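PDB 2UVK: N-acetylneuraminate epimerase from Escherichia coli, which converts the alpha-anomer of N-acetylneuraminic acid to the beta-anomer, speeding the equilibrium between the two forms of this sialic acid. Local coordinates for residues A47-P52 with N96-L101; N67-G72 with V88-P93; K283-D288 with G323-G328. All coordinates share one frame; numbering follows the deposited sequence.

Contact 1 (A47-P52 with N96-L101); sequences ALAAFP and NSWVKL
Trp98 reaches from its strand to 47-52 and touches a new group at nearly every step. Its CB packs on Pro52 CD at 3.6 Å, and that same proline carbon leans over the pyrrole face of the indole. Next, Trp98 CD1 comes within 3.2 Å of Ala50 O, which approaches obliquely. Trp98 NE1 then gives its hydrogen to Ala49 O, 2.9 Å away. The oxygen lies close to the indole plane, but from the carbonyl's side the nitrogen stands 56° out of plane, off the lone pairs. At the far end of the benzo ring, Trp98 CZ3 lies 3.8 Å from Phe51 CD1: the edge of Phe51 stands on the face of the indole's six-membered ring, planes at 88°. Phe51 approaches over the face that Pro52 also uses, and its CA sits above the five-membered ring.

Asn96, at a G1 beta bulge with Ser97, grips the start of the loop. With CG anti to the backbone N (chi1 -171°), its OD1 accepts from Ala49 N at 3.0 Å and also bonds the hydroxyl of Tyr91. Its ND2 reaches Ala47 O through a water.

A loop leaving one propeller blade is thus held to the outermost strand of the next by two hydrogen bonds to one alanine's backbone and by an indole that bonds through its N-H edge and packs with one face.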
ATOM      1  N   ALA B  47     -25.336   9.879  24.598  1.00 20.61           N
ATOM      2  CA  ALA B  47     -23.992  10.324  24.206  1.00 20.07           C
ATOM      3  C   ALA B  47     -22.911   9.593  24.978  1.00 19.46           C
ATOM      4  O   ALA B  47     -22.967   9.460  26.212  1.00 19.98           O
ATOM      5  CB  ALA B  47     -23.843  11.823  24.392  1.00 20.24           C
ATOM      6  N   LEU B  48     -21.916   9.103  24.240  1.00 18.02           N
ATOM      7  CA  LEU B  48     -20.802   8.386  24.799  1.00 17.01           C
ATOM      8  C   LEU B  48     -19.556   9.279  24.862  1.00 16.33           C
ATOM      9  O   LEU B  48     -19.565  10.431  24.404  1.00 17.00           O
ATOM     10  CB  LEU B  48     -20.550   7.127  23.959  1.00 16.91           C
ATOM     11  CG  LEU B  48     -21.724   6.162  23.776  1.00 15.86           C
ATOM     12  CD1 LEU B  48     -21.317   4.945  22.958  1.00 18.28           C
ATOM     13  CD2 LEU B  48     -22.286   5.725  25.165  1.00 16.70           C
ATOM     14  N   ALA B  49     -18.480   8.731  25.388  1.00 16.25           N
ATOM     15  CA  ALA B  49     -17.202   9.419  25.391  1.00 15.97           C
ATOM     16  C   ALA B  49     -16.805   9.748  23.949  1.00 15.85           C
ATOM     17  O   ALA B  49     -16.991   8.932  23.041  1.00 16.48           O
ATOM     18  CB  ALA B  49     -16.153   8.560  26.065  1.00 15.96           C
ATOM     19  N   ALA B  50     -16.281  10.945  23.765  1.00 15.44           N
ATOM     20  CA  ALA B  50     -15.868  11.404  22.438  1.00 15.47           C
ATOM     21  C   ALA B  50     -14.733  10.565  21.872  1.00 15.35           C
ATOM     22  O   ALA B  50     -13.847  10.100  22.565  1.00 15.75           O
ATOM     23  CB  ALA B  50     -15.448  12.872  22.495  1.00 16.12           C
ATOM     24  N   PHE B  51     -14.770  10.393  20.555  1.00 15.22           N
ATOM     25  CA  PHE B  51     -13.688   9.731  19.840  1.00 14.80           C
ATOM     26  C   PHE B  51     -12.430  10.588  19.917  1.00 14.57           C
ATOM     27  O   PHE B  51     -12.482  11.754  19.551  1.00 16.62           O
ATOM     28  CB  PHE B  51     -14.126   9.514  18.388  1.00 14.43           C
ATOM     29  CG  PHE B  51     -13.167   8.694  17.575  1.00 12.50           C
ATOM     30  CD1 PHE B  51     -13.039   7.337  17.778  1.00 13.24           C
ATOM     31  CD2 PHE B  51     -12.380   9.291  16.592  1.00 12.81           C
ATOM     32  CE1 PHE B  51     -12.147   6.593  17.010  1.00 14.13           C
ATOM     33  CE2 PHE B  51     -11.513   8.541  15.842  1.00 13.49           C
ATOM     34  CZ  PHE B  51     -11.404   7.212  16.044  1.00 13.43           C
ATOM     35  N   PRO B  52     -11.311  10.024  20.394  1.00 15.09           N
ATOM     36  CA  PRO B  52     -10.111  10.804  20.585  1.00 15.22           C
ATOM     37  C   PRO B  52      -9.239  11.019  19.347  1.00 15.00           C
ATOM     38  O   PRO B  52      -8.240  11.737  19.424  1.00 16.42           O
ATOM     39  CB  PRO B  52      -9.343   9.965  21.606  1.00 15.92           C
ATOM     40  CG  PRO B  52      -9.698   8.627  21.321  1.00 16.24           C
ATOM     41  CD  PRO B  52     -11.119   8.662  20.920  1.00 15.21           C
ATOM     42  N   ASN B  96     -16.943   3.147  29.367  1.00 23.83           N
ATOM     43  CA  ASN B  96     -17.194   4.325  28.517  1.00 23.65           C
ATOM     44  C   ASN B  96     -15.902   5.088  28.230  1.00 22.61           C
ATOM     45  O   ASN B  96     -15.823   6.303  28.415  1.00 21.79           O
ATOM     46  CB  ASN B  96     -18.244   5.233  29.166  1.00 23.79           C
ATOM     47  CG  ASN B  96     -18.729   6.371  28.256  1.00 23.31           C
ATOM     48  OD1 ASN B  96     -18.802   6.246  27.026  1.00 20.59           O
ATOM     49  ND2 ASN B  96     -19.089   7.485  28.876  1.00 23.13           N
ATOM     50  N   SER B  97     -14.900   4.354  27.732  1.00 21.70           N
ATOM     51  CA  SER B  97     -13.573   4.921  27.529  1.00 21.04           C
ATOM     52  C   SER B  97     -12.962   4.395  26.237  1.00 19.50           C
ATOM     53  O   SER B  97     -13.132   3.221  25.898  1.00 19.36           O
ATOM     54  CB  SER B  97     -12.648   4.600  28.725  1.00 21.42           C
ATOM     55  OG  SER B  97     -12.519   3.204  28.929  1.00 25.30           O
ATOM     56  N   TRP B  98     -12.208   5.279  25.588  1.00 18.23           N
ATOM     57  CA  TRP B  98     -11.480   4.961  24.329  1.00 17.35           C
ATOM     58  C   TRP B  98      -9.989   4.848  24.588  1.00 18.03           C
ATOM     59  O   TRP B  98      -9.430   5.582  25.414  1.00 19.63           O
ATOM     60  CB  TRP B  98     -11.672   6.083  23.317  1.00 15.96           C
ATOM     61  CG  TRP B  98     -13.020   6.185  22.734  1.00 15.44           C
ATOM     62  CD1 TRP B  98     -14.038   6.981  23.162  1.00 14.65           C
ATOM     63  CD2 TRP B  98     -13.506   5.514  21.547  1.00 14.22           C
ATOM     64  NE1 TRP B  98     -15.138   6.822  22.344  1.00 15.63           N
ATOM     65  CE2 TRP B  98     -14.832   5.938  21.341  1.00 13.42           C
ATOM     66  CE3 TRP B  98     -12.946   4.581  20.663  1.00 13.36           C
ATOM     67  CZ2 TRP B  98     -15.621   5.462  20.290  1.00 13.90           C
ATOM     68  CZ3 TRP B  98     -13.734   4.122  19.591  1.00 13.80           C
ATOM     69  CH2 TRP B  98     -15.054   4.552  19.429  1.00 14.07           C
ATOM     70  N   VAL B  99      -9.325   3.969  23.842  1.00 18.04           N
ATOM     71  CA  VAL B  99      -7.874   4.004  23.717  1.00 18.58           C
ATOM     72  C   VAL B  99      -7.494   3.812  22.256  1.00 17.65           C
ATOM     73  O   VAL B  99      -8.161   3.109  21.522  1.00 18.38           O
ATOM     74  CB  VAL B  99      -7.171   2.963  24.611  1.00 19.34           C
ATOM     75  CG1 VAL B  99      -7.488   1.537  24.196  1.00 20.33           C
ATOM     76  CG2 VAL B  99      -5.663   3.232  24.670  1.00 21.31           C
ATOM     77  N   LYS B 100      -6.422   4.463  21.849  1.00 16.80           N
ATOM     78  CA  LYS B 100      -5.825   4.191  20.537  1.00 16.60           C
ATOM     79  C   LYS B 100      -4.908   3.006  20.718  1.00 16.67           C
ATOM     80  O   LYS B 100      -4.176   2.919  21.711  1.00 18.08           O
ATOM     81  CB  LYS B 100      -5.034   5.393  20.061  1.00 15.67           C
ATOM     82  CG  LYS B 100      -4.388   5.171  18.692  1.00 17.70           C
ATOM     83  CD  LYS B 100      -3.684   6.408  18.162  1.00 19.69           C
ATOM     84  CE  LYS B 100      -3.018   6.055  16.866  1.00 23.47           C
ATOM     85  NZ  LYS B 100      -2.135   7.138  16.328  1.00 27.51           N
ATOM     86  N   LEU B 101      -4.961   2.054  19.802  1.00 14.57           N
ATOM     87  CA  LEU B 101      -4.117   0.875  19.894  1.00 14.53           C
ATOM     88  C   LEU B 101      -2.785   1.156  19.205  1.00 15.22           C
ATOM     89  O   LEU B 101      -2.722   1.943  18.229  1.00 15.09           O
ATOM     90  CB  LEU B 101      -4.803  -0.360  19.286  1.00 14.51           C
ATOM     91  CG  LEU B 101      -6.186  -0.714  19.843  1.00 14.18           C
ATOM     92  CD1 LEU B 101      -6.708  -1.989  19.194  1.00 15.93           C
ATOM     93  CD2 LEU B 101      -6.156  -0.856  21.371  1.00 17.04           C
TER
HETATM   94  O   HOH W   1     -20.773   9.799  27.944  1.00 24.89           O

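Contact 2 (N67-G72 with V88-P93); sequences NLYVFG and VHKYNP
Leu68 and Tyr91 exchange two backbone bonds: Leu68 N to Tyr91 O at 2.9 Å and Tyr91 N to Leu68 O at 2.7 Å, both nearly straight. Two residues on, Val70 and His89 repeat the exchange, with Val70 N to His89 O at 2.9 Å and the return bond from His89 N to Val70 O. These are the hydrogen-bonded pairs of an antiparallel ladder. Between and beyond them, Tyr69 faces Lys90 and Phe71 faces Val88 as non-hydrogen-bonded pairs, where CA-H groups lean on the same carbonyl oxygens.

Water extends the polar network at the margins. One molecule donates to Asn67 OD1 and accepts from Lys90 NZ, the latter at 2.6 Å; Lys90 gets there because its chain, straight at first, bends at chi3 and chi4 (69° and 73°). Another water sits in the plane of the His89 imidazole beside ND1.

Before that bend, the lysine's methylenes run alongside Tyr69, pointing the same way, so that Lys90 CD lies 3.6 Å from Tyr69 OH and 3.7 Å from Tyr69 CE1. On this face, too, Phe71 CD1 meets Val88 CG2 at 3.8 Å, the two side chains again side by side; Val88 CG1 also touches the edge of the Tyr69 ring. The other face carries Leu68, Val70, His89 and Tyr91. There Leu68 CD2 comes up obliquely to the Tyr91 ring, and Trp98 and Trp33 pack on Val70.

These are the two middle strands of a four-stranded propeller blade. A hydrophobic strand ending in a glycine doublet that begins at Gly72, followed by Tyr91 on the next strand and Trp98 beyond it, fits the kelch repeat signature.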
ATOM      1  N   ASN B  67     -15.971  -5.419  22.952  1.00 20.30           N
ATOM      2  CA  ASN B  67     -15.378  -4.125  22.751  1.00 19.34           C
ATOM      3  C   ASN B  67     -15.627  -3.689  21.329  1.00 17.09           C
ATOM      4  O   ASN B  67     -15.777  -4.524  20.433  1.00 16.33           O
ATOM      5  CB  ASN B  67     -13.882  -4.177  23.005  1.00 19.61           C
ATOM      6  CG  ASN B  67     -13.555  -4.451  24.446  1.00 21.19           C
ATOM      7  OD1 ASN B  67     -13.737  -3.585  25.296  1.00 22.95           O
ATOM      8  ND2 ASN B  67     -13.050  -5.645  24.722  1.00 22.98           N
ATOM      9  N   LEU B  68     -15.680  -2.377  21.169  1.00 15.09           N
ATOM     10  CA  LEU B  68     -15.931  -1.736  19.869  1.00 14.70           C
ATOM     11  C   LEU B  68     -14.606  -1.242  19.293  1.00 14.37           C
ATOM     12  O   LEU B  68     -13.888  -0.471  19.933  1.00 15.06           O
ATOM     13  CB  LEU B  68     -16.908  -0.583  20.058  1.00 14.60           C
ATOM     14  CG  LEU B  68     -17.123   0.379  18.886  1.00 15.67           C
ATOM     15  CD1 LEU B  68     -17.803  -0.368  17.766  1.00 17.17           C
ATOM     16  CD2 LEU B  68     -17.935   1.582  19.345  1.00 16.79           C
ATOM     17  N   TYR B  69     -14.307  -1.685  18.074  1.00 12.88           N
ATOM     18  CA  TYR B  69     -13.090  -1.269  17.344  1.00 12.47           C
ATOM     19  C   TYR B  69     -13.471  -0.369  16.180  1.00 12.12           C
ATOM     20  O   TYR B  69     -14.403  -0.675  15.474  1.00 12.71           O
ATOM     21  CB  TYR B  69     -12.334  -2.492  16.818  1.00 13.76           C
ATOM     22  CG  TYR B  69     -11.843  -3.353  17.954  1.00 13.73           C
ATOM     23  CD1 TYR B  69     -10.605  -3.161  18.508  1.00 13.83           C
ATOM     24  CD2 TYR B  69     -12.669  -4.319  18.521  1.00 14.99           C
ATOM     25  CE1 TYR B  69     -10.165  -3.909  19.632  1.00 15.03           C
ATOM     26  CE2 TYR B  69     -12.236  -5.082  19.615  1.00 14.69           C
ATOM     27  CZ  TYR B  69     -10.986  -4.885  20.158  1.00 15.23           C
ATOM     28  OH  TYR B  69     -10.558  -5.648  21.258  1.00 17.15           O
ATOM     29  N   VAL B  70     -12.728   0.724  16.005  1.00 11.16           N
ATOM     30  CA  VAL B  70     -12.925   1.667  14.886  1.00 10.45           C
ATOM     31  C   VAL B  70     -11.632   1.707  14.068  1.00  9.87           C
ATOM     32  O   VAL B  70     -10.543   1.824  14.627  1.00  9.77           O
ATOM     33  CB  VAL B  70     -13.305   3.086  15.374  1.00 11.86           C
ATOM     34  CG1 VAL B  70     -13.381   4.064  14.203  1.00 11.54           C
ATOM     35  CG2 VAL B  70     -14.644   3.043  16.125  1.00 14.41           C
ATOM     36  N   PHE B  71     -11.789   1.581  12.753  1.00  8.79           N
ATOM     37  CA  PHE B  71     -10.682   1.465  11.805  1.00  8.94           C
ATOM     38  C   PHE B  71     -10.667   2.649  10.812  1.00  8.02           C
ATOM     39  O   PHE B  71     -11.611   2.876  10.060  1.00  9.07           O
ATOM     40  CB  PHE B  71     -10.826   0.165  11.006  1.00  8.86           C
ATOM     41  CG  PHE B  71     -10.851  -1.038  11.880  1.00  8.70           C
ATOM     42  CD1 PHE B  71      -9.689  -1.697  12.222  1.00  9.61           C
ATOM     43  CD2 PHE B  71     -12.077  -1.518  12.328  1.00  9.55           C
ATOM     44  CE1 PHE B  71      -9.732  -2.825  13.065  1.00 12.15           C
ATOM     45  CE2 PHE B  71     -12.133  -2.650  13.165  1.00 10.10           C
ATOM     46  CZ  PHE B  71     -10.966  -3.294  13.508  1.00  9.25           C
ATOM     47  N   GLY B  72      -9.552   3.370  10.795  1.00  8.45           N
ATOM     48  CA  GLY B  72      -9.276   4.331   9.744  1.00  8.93           C
ATOM     49  C   GLY B  72     -10.242   5.476   9.586  1.00  8.44           C
ATOM     50  O   GLY B  72     -10.705   6.074  10.573  1.00  9.69           O
ATOM     51  N   VAL B  88      -6.294   2.075  14.618  1.00 10.90           N
ATOM     52  CA  VAL B  88      -7.377   1.368  15.297  1.00 11.16           C
ATOM     53  C   VAL B  88      -7.558   1.971  16.694  1.00 12.02           C
ATOM     54  O   VAL B  88      -6.579   2.184  17.423  1.00 12.86           O
ATOM     55  CB  VAL B  88      -7.047  -0.131  15.430  1.00 11.32           C
ATOM     56  CG1 VAL B  88      -8.245  -0.919  16.022  1.00 12.78           C
ATOM     57  CG2 VAL B  88      -6.590  -0.722  14.098  1.00 13.14           C
ATOM     58  N   HIS B  89      -8.807   2.277  17.012  1.00 11.72           N
ATOM     59  CA  HIS B  89      -9.196   2.688  18.360  1.00 11.72           C
ATOM     60  C   HIS B  89     -10.119   1.641  18.942  1.00 12.90           C
ATOM     61  O   HIS B  89     -10.863   0.995  18.229  1.00 12.69           O
ATOM     62  CB  HIS B  89      -9.888   4.038  18.310  1.00 11.89           C
ATOM     63  CG  HIS B  89      -8.956   5.192  18.095  1.00 12.72           C
ATOM     64  ND1 HIS B  89      -8.423   5.505  16.865  1.00 13.31           N
ATOM     65  CD2 HIS B  89      -8.486   6.132  18.954  1.00 12.69           C
ATOM     66  CE1 HIS B  89      -7.660   6.584  16.976  1.00 12.49           C
ATOM     67  NE2 HIS B  89      -7.685   6.986  18.237  1.00 13.02           N
ATOM     68  N   LYS B  90     -10.053   1.479  20.267  1.00 13.76           N
ATOM     69  CA  LYS B  90     -10.922   0.540  20.977  1.00 15.69           C
ATOM     70  C   LYS B  90     -11.756   1.275  21.998  1.00 15.12           C
ATOM     71  O   LYS B  90     -11.221   2.046  22.791  1.00 16.10           O
ATOM     72  CB  LYS B  90     -10.071  -0.508  21.684  1.00 15.97           C
ATOM     73  CG  LYS B  90     -10.856  -1.505  22.520  1.00 17.81           C
ATOM     74  CD  LYS B  90      -9.966  -2.613  23.049  1.00 19.17           C
ATOM     75  CE  LYS B  90      -8.990  -2.120  24.101  1.00 23.04           C
ATOM     76  NZ  LYS B  90      -9.636  -1.823  25.411  1.00 27.37           N
ATOM     77  N   TYR B  91     -13.055   1.028  21.975  1.00 15.68           N
ATOM     78  CA  TYR B  91     -13.982   1.584  22.975  1.00 15.67           C
ATOM     79  C   TYR B  91     -14.486   0.462  23.860  1.00 16.55           C
ATOM     80  O   TYR B  91     -14.985  -0.552  23.375  1.00 16.08           O
ATOM     81  CB  TYR B  91     -15.159   2.248  22.293  1.00 15.58           C
ATOM     82  CG  TYR B  91     -16.260   2.700  23.227  1.00 15.98           C
ATOM     83  CD1 TYR B  91     -16.133   3.856  23.988  1.00 16.52           C
ATOM     84  CD2 TYR B  91     -17.434   1.961  23.345  1.00 17.10           C
ATOM     85  CE1 TYR B  91     -17.150   4.280  24.820  1.00 17.16           C
ATOM     86  CE2 TYR B  91     -18.456   2.384  24.211  1.00 16.69           C
ATOM     87  CZ  TYR B  91     -18.301   3.536  24.918  1.00 16.56           C
ATOM     88  OH  TYR B  91     -19.289   3.948  25.772  1.00 18.54           O
ATOM     89  N   ASN B  92     -14.326   0.667  25.166  1.00 17.98           N
ATOM     90  CA  ASN B  92     -14.819  -0.276  26.186  1.00 19.54           C
ATOM     91  C   ASN B  92     -16.157   0.234  26.732  1.00 19.92           C
ATOM     92  O   ASN B  92     -16.216   1.268  27.386  1.00 20.36           O
ATOM     93  CB  ASN B  92     -13.760  -0.435  27.283  1.00 19.90           C
ATOM     94  CG  ASN B  92     -14.184  -1.397  28.387  1.00 22.75           C
ATOM     95  OD1 ASN B  92     -15.302  -1.889  28.398  1.00 22.31           O
ATOM     96  ND2 ASN B  92     -13.265  -1.687  29.301  1.00 26.26           N
ATOM     97  N   PRO B  93     -17.251  -0.441  26.382  1.00 21.54           N
ATOM     98  CA  PRO B  93     -18.551   0.056  26.843  1.00 22.76           C
ATOM     99  C   PRO B  93     -18.760  -0.020  28.364  1.00 24.15           C
ATOM    100  O   PRO B  93     -19.538   0.768  28.913  1.00 23.71           O
ATOM    101  CB  PRO B  93     -19.567  -0.805  26.089  1.00 22.84           C
ATOM    102  CG  PRO B  93     -18.804  -1.893  25.414  1.00 23.29           C
ATOM    103  CD  PRO B  93     -17.350  -1.648  25.550  1.00 21.31           C
TER
HETATM  104  O   HOH W   2     -11.389  -3.340  26.661  1.00 30.29           O
HETATM  105  O   HOH W   3     -15.563  -4.514  27.616  1.00 30.67           O
HETATM  106  O   HOH W   4      -9.161   4.425  14.368  1.00 11.24           O

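Contact 3 (K283-D288 with G323-G328); sequences KSYSTD and GGETAG
Tyr285 OH and Glu325 OE2 meet at the edge of the phenol, the hydroxyl donating to the carboxylate. The modelled 2.4 Å between Tyr285 OH and Glu325 OE2 is very short for such a bond, so its length is doubtful. Glu325 reaches the hydroxyl with an extended chain, CG anti to its own backbone N (chi1 -177°), and crosses the tyrosine at about a right angle; the carboxylate is turned 67° against the ring. Lys283 NZ stands 4.4 Å from Glu325 OE2, beyond a salt bridge, where its charge would probably still be felt.

Tyr285 lies on strand 284-293 of one blade, while 323-328 follows strand 318-322 of the next (Kelch repeats 6 and 7) and opens with the Gly323-Gly324 pair that closes a kelch strand. The tyrosine thus links adjacent blades.

Over one face of the Tyr285 ring runs the backbone of the second segment. Thr326 O lies 3.3 Å from Tyr285 CZ, displaced toward the rim, and Ala327 N sits above the same face. Farther along, Ala327 CA comes to 3.7 Å from Tyr285 CE2. Thr326 turns its side chain away, where its OG1 is hydrogen-bonded to Lys330 O.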
ATOM      1  N   LYS B 283     -24.224  13.609  -9.576  1.00 25.27           N
ATOM      2  CA  LYS B 283     -24.422  12.442  -8.705  1.00 24.57           C
ATOM      3  C   LYS B 283     -25.905  12.218  -8.502  1.00 23.53           C
ATOM      4  O   LYS B 283     -26.639  13.168  -8.189  1.00 24.57           O
ATOM      5  CB  LYS B 283     -23.763  12.667  -7.349  1.00 24.17           C
ATOM      6  CG  LYS B 283     -23.863  11.465  -6.429  1.00 24.65           C
ATOM      7  CD  LYS B 283     -23.185  11.721  -5.090  1.00 25.06           C
ATOM      8  CE  LYS B 283     -21.751  11.344  -5.148  1.00 27.49           C
ATOM      9  NZ  LYS B 283     -21.084  11.573  -3.854  1.00 27.96           N
ATOM     10  N   SER B 284     -26.360  10.976  -8.676  1.00 22.32           N
ATOM     11  CA  SER B 284     -27.739  10.609  -8.365  1.00 21.41           C
ATOM     12  C   SER B 284     -27.778   9.546  -7.272  1.00 19.61           C
ATOM     13  O   SER B 284     -26.834   8.781  -7.116  1.00 18.95           O
ATOM     14  CB  SER B 284     -28.473  10.118  -9.611  1.00 22.09           C
ATOM     15  OG  SER B 284     -27.715   9.168 -10.330  1.00 24.60           O
ATOM     16  N   TYR B 285     -28.891   9.502  -6.557  1.00 17.86           N
ATOM     17  CA  TYR B 285     -29.061   8.635  -5.389  1.00 17.52           C
ATOM     18  C   TYR B 285     -30.136   7.589  -5.652  1.00 17.38           C
ATOM     19  O   TYR B 285     -31.280   7.930  -5.962  1.00 18.74           O
ATOM     20  CB  TYR B 285     -29.458   9.485  -4.190  1.00 17.88           C
ATOM     21  CG  TYR B 285     -28.379  10.436  -3.752  1.00 17.27           C
ATOM     22  CD1 TYR B 285     -27.547  10.139  -2.686  1.00 17.99           C
ATOM     23  CD2 TYR B 285     -28.168  11.632  -4.424  1.00 19.12           C
ATOM     24  CE1 TYR B 285     -26.549  11.015  -2.292  1.00 18.13           C
ATOM     25  CE2 TYR B 285     -27.175  12.504  -4.038  1.00 18.25           C
ATOM     26  CZ  TYR B 285     -26.368  12.191  -2.972  1.00 18.59           C
ATOM     27  OH  TYR B 285     -25.393  13.069  -2.568  1.00 20.56           O
ATOM     28  N   SER B 286     -29.775   6.320  -5.527  1.00 17.22           N
ATOM     29  CA  SER B 286     -30.713   5.239  -5.828  1.00 16.90           C
ATOM     30  C   SER B 286     -31.784   5.032  -4.750  1.00 16.86           C
ATOM     31  O   SER B 286     -31.504   5.139  -3.554  1.00 16.12           O
ATOM     32  CB  SER B 286     -29.948   3.944  -6.008  1.00 17.07           C
ATOM     33  OG  SER B 286     -30.830   2.871  -6.286  1.00 19.10           O
ATOM     34  N   THR B 287     -33.004   4.735  -5.189  1.00 17.44           N
ATOM     35  CA  THR B 287     -34.095   4.315  -4.319  1.00 17.66           C
ATOM     36  C   THR B 287     -34.331   2.811  -4.401  1.00 18.30           C
ATOM     37  O   THR B 287     -35.163   2.288  -3.690  1.00 18.74           O
ATOM     38  CB  THR B 287     -35.433   4.996  -4.677  1.00 18.43           C
ATOM     39  OG1 THR B 287     -35.750   4.737  -6.046  1.00 19.81           O
ATOM     40  CG2 THR B 287     -35.359   6.480  -4.454  1.00 18.05           C
ATOM     41  N   ASP B 288     -33.597   2.128  -5.266  1.00 18.75           N
ATOM     42  CA  ASP B 288     -33.820   0.692  -5.496  1.00 19.14           C
ATOM     43  C   ASP B 288     -33.509  -0.160  -4.279  1.00 19.22           C
ATOM     44  O   ASP B 288     -32.565   0.113  -3.544  1.00 18.87           O
ATOM     45  CB  ASP B 288     -32.951   0.207  -6.652  1.00 19.60           C
ATOM     46  CG  ASP B 288     -33.471   0.642  -8.012  1.00 23.13           C
ATOM     47  OD1 ASP B 288     -34.632   1.116  -8.116  1.00 26.50           O
ATOM     48  OD2 ASP B 288     -32.701   0.499  -8.983  1.00 27.96           O
ATOM     49  N   GLY B 323     -29.397   6.956   9.217  1.00 14.89           N
ATOM     50  CA  GLY B 323     -28.806   8.165   8.613  1.00 14.73           C
ATOM     51  C   GLY B 323     -28.489   8.001   7.141  1.00 15.26           C
ATOM     52  O   GLY B 323     -29.115   7.236   6.420  1.00 16.14           O
ATOM     53  N   GLY B 324     -27.496   8.745   6.704  1.00 14.84           N
ATOM     54  CA  GLY B 324     -27.121   8.798   5.316  1.00 15.14           C
ATOM     55  C   GLY B 324     -27.207  10.197   4.731  1.00 15.07           C
ATOM     56  O   GLY B 324     -27.441  11.155   5.448  1.00 15.17           O
ATOM     57  N   GLU B 325     -27.042  10.254   3.424  1.00 15.23           N
ATOM     58  CA  GLU B 325     -27.045  11.474   2.622  1.00 16.61           C
ATOM     59  C   GLU B 325     -28.071  11.271   1.504  1.00 17.04           C
ATOM     60  O   GLU B 325     -28.202  10.169   0.953  1.00 15.61           O
ATOM     61  CB  GLU B 325     -25.639  11.629   2.037  1.00 16.71           C
ATOM     62  CG  GLU B 325     -25.334  12.861   1.216  1.00 18.77           C
ATOM     63  CD  GLU B 325     -23.994  12.709   0.548  0.50 17.45           C
ATOM     64  OE1 GLU B 325     -22.996  12.529   1.263  0.50 20.62           O
ATOM     65  OE2 GLU B 325     -23.935  12.731  -0.692  0.50 17.19           O
ATOM     66  N   THR B 326     -28.807  12.334   1.172  1.00 18.09           N
ATOM     67  CA  THR B 326     -29.823  12.301   0.137  1.00 20.07           C
ATOM     68  C   THR B 326     -29.449  13.342  -0.946  1.00 20.65           C
ATOM     69  O   THR B 326     -28.362  13.887  -0.916  1.00 21.90           O
ATOM     70  CB  THR B 326     -31.234  12.520   0.764  1.00 19.73           C
ATOM     71  OG1 THR B 326     -31.285  13.791   1.432  1.00 21.90           O
ATOM     72  CG2 THR B 326     -31.566  11.414   1.786  1.00 21.20           C
ATOM     73  N   ALA B 327     -30.327  13.567  -1.918  1.00 22.27           N
ATOM     74  CA  ALA B 327     -30.087  14.556  -2.997  1.00 22.99           C
ATOM     75  C   ALA B 327     -29.552  15.894  -2.469  1.00 24.04           C
ATOM     76  O   ALA B 327     -29.997  16.384  -1.446  1.00 25.09           O
ATOM     77  CB  ALA B 327     -31.352  14.781  -3.784  1.00 23.68           C
ATOM     78  N   GLY B 328     -28.574  16.466  -3.172  1.00 25.22           N
ATOM     79  CA  GLY B 328     -27.936  17.731  -2.740  1.00 25.10           C
ATOM     80  C   GLY B 328     -26.900  17.544  -1.643  1.00 25.90           C
ATOM     81  O   GLY B 328     -26.420  18.521  -1.049  1.00 26.55           O
TER

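In the fold
Contact 2 lies within one blade of the propeller; contact 1 ties the loop leaving the preceding blade to the outermost strand of that same blade. Their centres are 8 Å apart, and contact 2 is nested inside the loop that contact 1 closes. Strands 88-92 and 97-100 are neighbours in the sheet, with Val99 O 2.8 Å from Lys90 N, and Phe51 CZ packs 3.5 Å from His89 ND1. Contact 3 joins two other blades, its centre 30 Å from that of contact 1 and 28 Å from that of contact 2; its nearest atoms are about 16 Å from either. It is the one near the predicted active site: the side chain of Lys283 lies about 7 Å from that of Glu209, the probable proton acceptor.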